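Local coordinates for protein Azi13 (Streptomyces sahachiroi, PDB 5HMB) that is a PaaI-family hotdog thioesterase of azinomycin biosynthesis that probably hydrolyses aromatic acyl thioesters such as naphthoyl conjugates, at residues Val75-Ser80 and Gln126-Asn131. Residues are numbered along the deposited sequence; the frame is centred on the assembly and turned at random. Where two conformers were deposited one is given.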
loop_
_atom_site.group_PDB
_atom_site.type_symbol
_atom_site.label_atom_id
_atom_site.label_comp_id
_atom_site.label_asym_id
_atom_site.label_seq_id
_atom_site.Cartn_x
_atom_site.Cartn_y
_atom_site.Cartn_z
ATOM N N VAL A 75 1.108 -10.414 -15.284
ATOM C CA VAL A 75 1.394 -11.152 -14.060
ATOM C C VAL A 75 1.181 -10.207 -12.891
ATOM O O VAL A 75 1.717 -9.093 -12.887
ATOM C CB VAL A 75 2.836 -11.710 -14.047
ATOM C CG1 VAL A 75 3.804 -10.661 -14.508
ATOM C CG2 VAL A 75 3.238 -12.176 -12.652
ATOM N N GLY A 76 0.383 -10.640 -11.917
ATOM C CA GLY A 76 0.168 -9.824 -10.737
ATOM C C GLY A 76 1.481 -9.505 -10.047
ATOM O O GLY A 76 2.381 -10.345 -9.953
ATOM N N VAL A 77 1.603 -8.260 -9.614
ATOM C CA VAL A 77 2.745 -7.787 -8.846
ATOM C C VAL A 77 2.366 -7.475 -7.399
ATOM O O VAL A 77 3.065 -7.882 -6.471
ATOM C CB VAL A 77 3.380 -6.553 -9.513
ATOM C CG1 VAL A 77 4.376 -5.939 -8.557
ATOM C CG2 VAL A 77 4.039 -6.948 -10.825
ATOM N N SER A 78 1.306 -6.687 -7.190
ATOM C CA SER A 78 0.885 -6.324 -5.838
ATOM C C SER A 78 -0.564 -5.876 -5.841
ATOM O O SER A 78 -1.112 -5.465 -6.866
ATOM C CB SER A 78 1.752 -5.216 -5.236
ATOM O OG SER A 78 1.548 -3.985 -5.898
ATOM N N ASN A 79 -1.153 -5.903 -4.649
ATOM C CA ASN A 79 -2.581 -5.700 -4.460
ATOM C C ASN A 79 -2.776 -5.047 -3.099
ATOM O O ASN A 79 -2.476 -5.663 -2.070
ATOM C CB ASN A 79 -3.311 -7.036 -4.533
ATOM C CG ASN A 79 -4.797 -6.912 -4.305
ATOM O OD1 ASN A 79 -5.255 -6.234 -3.372
ATOM N ND2 ASN A 79 -5.575 -7.580 -5.159
ATOM N N SER A 80 -3.306 -3.828 -3.099
ATOM C CA SER A 80 -3.567 -3.075 -1.877
ATOM C C SER A 80 -5.053 -2.750 -1.834
ATOM O O SER A 80 -5.530 -1.919 -2.614
ATOM C CB SER A 80 -2.730 -1.802 -1.840
ATOM O OG SER A 80 -2.667 -1.287 -0.531
ATOM N N GLN A 126 -6.081 -1.224 -5.318
ATOM C CA GLN A 126 -5.167 -0.857 -6.393
ATOM C C GLN A 126 -4.301 -2.062 -6.717
ATOM O O GLN A 126 -3.709 -2.655 -5.812
ATOM C CB GLN A 126 -4.272 0.317 -5.992
ATOM C CG GLN A 126 -5.007 1.433 -5.284
ATOM C CD GLN A 126 -5.991 2.136 -6.200
ATOM O OE1 GLN A 126 -5.629 2.537 -7.310
ATOM N NE2 GLN A 126 -7.245 2.277 -5.749
ATOM N N VAL A 127 -4.211 -2.410 -8.000
ATOM C CA VAL A 127 -3.545 -3.627 -8.449
ATOM C C VAL A 127 -2.461 -3.248 -9.459
ATOM O O VAL A 127 -2.746 -2.636 -10.500
ATOM C CB VAL A 127 -4.534 -4.633 -9.055
ATOM C CG1 VAL A 127 -3.802 -5.828 -9.624
ATOM C CG2 VAL A 127 -5.482 -5.103 -8.000
ATOM N N ARG A 128 -1.221 -3.596 -9.136
ATOM C CA ARG A 128 -0.085 -3.385 -10.015
ATOM C C ARG A 128 0.224 -4.714 -10.672
ATOM O O ARG A 128 0.284 -5.741 -9.986
ATOM C CB ARG A 128 1.136 -2.874 -9.249
ATOM C CG ARG A 128 2.446 -2.828 -10.123
ATOM C CD ARG A 128 3.613 -2.232 -9.321
ATOM N NE ARG A 128 3.379 -0.831 -8.936
ATOM C CZ ARG A 128 3.736 0.195 -9.705
ATOM N NH1 ARG A 128 4.319 -0.044 -10.880
ATOM N NH2 ARG A 128 3.521 1.448 -9.314
ATOM N N LEU A 129 0.378 -4.691 -11.995
ATOM C CA LEU A 129 0.665 -5.870 -12.790
ATOM C C LEU A 129 1.826 -5.583 -13.734
ATOM O O LEU A 129 2.063 -4.443 -14.133
ATOM C CB LEU A 129 -0.554 -6.302 -13.603
ATOM C CG LEU A 129 -1.889 -6.420 -12.871
ATOM C CD1 LEU A 129 -2.831 -5.310 -13.306
ATOM C CD2 LEU A 129 -2.510 -7.784 -13.128
ATOM N N HIS A 130 2.540 -6.635 -14.099
ATOM C CA HIS A 130 3.693 -6.541 -14.988
ATOM C C HIS A 130 3.290 -7.065 -16.360
ATOM O O HIS A 130 2.557 -8.053 -16.458
ATOM C CB HIS A 130 4.861 -7.337 -14.394
ATOM C CG HIS A 130 6.103 -7.349 -15.233
ATOM N ND1 HIS A 130 6.775 -6.200 -15.601
ATOM C CD2 HIS A 130 6.815 -8.380 -15.751
ATOM C CE1 HIS A 130 7.832 -6.522 -16.326
ATOM N NE2 HIS A 130 7.879 -7.838 -16.433
ATOM N N ASN A 131 3.707 -6.364 -17.420
ATOM C CA ASN A 131 3.475 -6.826 -18.790
ATOM C C ASN A 131 4.651 -7.677 -19.242
ATOM O O ASN A 131 5.774 -7.174 -19.349
ATOM C CB ASN A 131 3.310 -5.670 -19.774
ATOM C CG ASN A 131 2.161 -4.758 -19.431
ATOM O OD1 ASN A 131 1.105 -5.202 -18.994
ATOM N ND2 ASN A 131 2.357 -3.471 -19.660
#
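Val-75 and His-130 exchange two backbone hydrogen bonds at one end of this antiparallel strand pair, the one from His-130 N to Val-75 O measuring 2.9 Å and nearly straight (172°). Ser-80 and Gln-126 close a matching pair of bonds at the other end. Between them the ladder slips by one residue: Val-77 N (2.9 Å) and Ser-78 N (3.1 Å) both donate to Arg-128 O, which is thus gripped twice, while Arg-128 N returns a bond to Ser-78 O. Two successive residues facing one across the strands make a classic beta bulge, here with Val-77 at psi -51°. Weaker CA-H...O contacts supplement the ladder, among them Val-127 CA to Ser-78 O. The strands belong to the curled antiparallel sheet of the hotdog fold; Val-127 and Leu-129 pack on its long helix 49-68, and residues 78-80 pair with a strand of the second subunit, continuing the sheet across the interface.

At the bulge Val-77 is directed toward the partner strand, and its methyls meet Arg-128 and His-130, whose side chains lie on the face away from helix 49-68. Val-77 CG1, anti to the backbone N (chi1 169°), runs beside the Arg-128 chain, 3.9 Å from Arg-128 CD, whereas Val-77 CG2 comes within 3.7 Å of His-130 CB. Cut back to an alanine here, the side chain would lose CG1 and CG2, and the Arg-128 methylenes and His-130 CB would probably be left without this apolar neighbour. Val-75 CG1 lies 3.5 Å from His-130 CB and meets the imidazole at its edge, in the ring plane. Arg-128 NH1 is hydrogen-bonded to Gln-107 OE1, and Arg-128 NH2 makes a salt bridge to Asp-82 of the fourth subunit. On the helix-facing side, Val-127 CG2 touches Asn-79 ND2 at 3.8 Å, an amide nitrogen that donates to Glu-57 and to the carbonyl of Cys-53.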